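Local coordinates for isatin hydrolase (Ralstonia solanacearum, PDB 5NMP), which probably hydrolyses the lactam ring of isatin to isatinate, as a manganese-binding member of the putative cyclase family, at residues A[153-158]-A[195-200]. Residues are numbered along the deposited sequence; the frame is centred on the assembly and turned at random.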
loop_
_atom_site.group_PDB
_atom_site.type_symbol
_atom_site.label_atom_id
_atom_site.label_comp_id
_atom_site.label_asym_id
_atom_site.label_seq_id
_atom_site.Cartn_x
_atom_site.Cartn_y
_atom_site.Cartn_z
ATOM N N ASP A 153 21.507 0.997 8.687
ATOM C CA ASP A 153 21.882 2.146 7.851
ATOM C C ASP A 153 22.330 1.723 6.450
ATOM O O ASP A 153 22.980 2.487 5.738
ATOM C CB ASP A 153 22.984 2.979 8.521
ATOM C CG ASP A 153 22.433 3.986 9.516
ATOM O OD1 ASP A 153 21.231 3.903 9.851
ATOM O OD2 ASP A 153 23.206 4.859 9.969
ATOM N N TRP A 154 21.960 0.510 6.054
ATOM C CA TRP A 154 22.320 -0.024 4.745
ATOM C C TRP A 154 21.619 0.726 3.615
ATOM O O TRP A 154 22.097 0.744 2.480
ATOM C CB TRP A 154 21.978 -1.513 4.672
ATOM C CG TRP A 154 22.694 -2.244 3.586
ATOM C CD1 TRP A 154 22.264 -2.437 2.305
ATOM C CD2 TRP A 154 23.969 -2.886 3.684
ATOM N NE1 TRP A 154 23.197 -3.161 1.598
ATOM C CE2 TRP A 154 24.252 -3.449 2.424
ATOM C CE3 TRP A 154 24.899 -3.040 4.717
ATOM C CZ2 TRP A 154 25.429 -4.155 2.167
ATOM C CZ3 TRP A 154 26.066 -3.742 4.461
ATOM C CH2 TRP A 154 26.320 -4.291 3.197
ATOM N N SER A 155 20.489 1.347 3.934
ATOM C CA SER A 155 19.698 2.085 2.954
ATOM C C SER A 155 20.455 3.262 2.339
ATOM O O SER A 155 20.068 3.774 1.289
ATOM C CB SER A 155 18.403 2.589 3.596
ATOM O OG SER A 155 18.681 3.381 4.739
ATOM N N LEU A 156 21.531 3.689 2.993
ATOM C CA LEU A 156 22.325 4.806 2.494
ATOM C C LEU A 156 23.174 4.406 1.285
ATOM O O LEU A 156 23.772 5.257 0.625
ATOM C CB LEU A 156 23.222 5.359 3.604
ATOM C CG LEU A 156 22.519 5.910 4.850
ATOM C CD1 LEU A 156 23.541 6.382 5.878
ATOM C CD2 LEU A 156 21.560 7.035 4.480
ATOM N N ARG A 157 23.219 3.109 0.999
ATOM C CA ARG A 157 23.990 2.592 -0.128
ATOM C C ARG A 157 23.172 2.566 -1.419
ATOM O O ARG A 157 23.672 2.150 -2.463
ATOM C CB ARG A 157 24.501 1.180 0.175
ATOM C CG ARG A 157 25.513 1.079 1.303
ATOM C CD ARG A 157 25.620 -0.365 1.779
ATOM N NE ARG A 157 26.618 -0.552 2.828
ATOM C CZ ARG A 157 27.775 -1.182 2.651
ATOM N NH1 ARG A 157 28.082 -1.691 1.464
ATOM N NH2 ARG A 157 28.624 -1.306 3.663
ATOM N N VAL A 158 21.921 3.010 -1.340
ATOM C CA VAL A 158 20.973 2.865 -2.445
ATOM C C VAL A 158 21.417 3.580 -3.730
ATOM O O VAL A 158 21.035 3.181 -4.830
ATOM C CB VAL A 158 19.565 3.370 -2.031
ATOM C CG1 VAL A 158 19.523 4.891 -1.968
ATOM C CG2 VAL A 158 18.504 2.837 -2.979
ATOM N N GLY A 195 12.060 -7.207 9.497
ATOM C CA GLY A 195 12.230 -6.160 8.497
ATOM C C GLY A 195 13.659 -5.654 8.391
ATOM O O GLY A 195 14.318 -5.415 9.404
ATOM N N VAL A 196 14.141 -5.484 7.164
ATOM C CA VAL A 196 15.532 -5.096 6.937
ATOM C C VAL A 196 15.678 -3.927 5.956
ATOM O O VAL A 196 14.713 -3.517 5.313
ATOM C CB VAL A 196 16.356 -6.290 6.412
ATOM C CG1 VAL A 196 16.370 -7.415 7.433
ATOM C CG2 VAL A 196 15.794 -6.780 5.085
ATOM N N GLU A 197 16.891 -3.394 5.848
ATOM C CA GLU A 197 17.191 -2.340 4.881
ATOM C C GLU A 197 17.874 -2.912 3.642
ATOM O O GLU A 197 18.056 -2.219 2.642
ATOM C CB GLU A 197 18.082 -1.266 5.504
ATOM C CG GLU A 197 17.546 -0.664 6.789
ATOM C CD GLU A 197 18.393 0.495 7.287
ATOM O OE1 GLU A 197 18.524 0.649 8.517
ATOM O OE2 GLU A 197 18.924 1.254 6.447
ATOM N N THR A 198 18.259 -4.180 3.721
ATOM C CA THR A 198 18.942 -4.846 2.621
ATOM C C THR A 198 17.952 -5.493 1.658
ATOM O O THR A 198 16.744 -5.459 1.880
ATOM C CB THR A 198 19.919 -5.924 3.136
ATOM O OG1 THR A 198 19.247 -6.767 4.079
ATOM C CG2 THR A 198 21.118 -5.284 3.812
ATOM N N ILE A 199 18.481 -6.085 0.591
ATOM C CA ILE A 199 17.670 -6.766 -0.411
ATOM C C ILE A 199 17.365 -8.202 0.032
ATOM O O ILE A 199 16.726 -8.968 -0.687
ATOM C CB ILE A 199 18.383 -6.773 -1.788
ATOM C CG1 ILE A 199 17.403 -7.044 -2.934
ATOM C CG2 ILE A 199 19.507 -7.796 -1.799
ATOM C CD1 ILE A 199 16.277 -6.056 -3.039
ATOM N N ASN A 200 17.818 -8.562 1.228
ATOM C CA ASN A 200 17.589 -9.903 1.763
ATOM C C ASN A 200 17.411 -9.859 3.282
ATOM O O ASN A 200 18.174 -9.187 3.974
ATOM C CB ASN A 200 18.753 -10.826 1.381
ATOM C CG ASN A 200 18.438 -12.301 1.594
ATOM O OD1 ASN A 200 17.487 -12.657 2.290
ATOM N ND2 ASN A 200 19.253 -13.168 0.999
#
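The carboxylate of Glu-197 meets the backbone of 153-158, which includes a short 3-10 turn, joining the loops that follow the neighbouring parallel strands 147-151 and 193-195 in the mixed sheet of this cyclase-family fold. Three hydrogen bonds hold it. Ser-155 N lies 3.0 Å from Glu-197 OE2, with a nearly straight N-H approach of 160°, and Ser-155 OG lies 2.7 Å from the same oxygen. Both come from the anti side but from opposite faces of the carboxylate plane. Asp-153 N gives the third bond, 3.0 Å to Glu-197 OE1, entering from above that plane at a more bent 144°. OE1 also accepts from Thr-152 N, so both oxygens of this buried acid are engaged. Its chain, extended beyond CG, carries the carboxylate to these donors. Asp-153 OD1, a like charge near Glu-197 OE1, is salt-bridged to Arg-151, which probably eases the repulsion.

Next along the chain, Thr-198, whose side chain lies about 10 Å from the bound manganese, packs against Trp-154. The indole is held by a hydrogen bond from NE1 to Phe-164 O. Arg-157 CD covers one face; over the opposite one Thr-198 CG2 sits 3.4 Å from the centroid of the five-membered ring, 13° off its normal, a CH-pi contact.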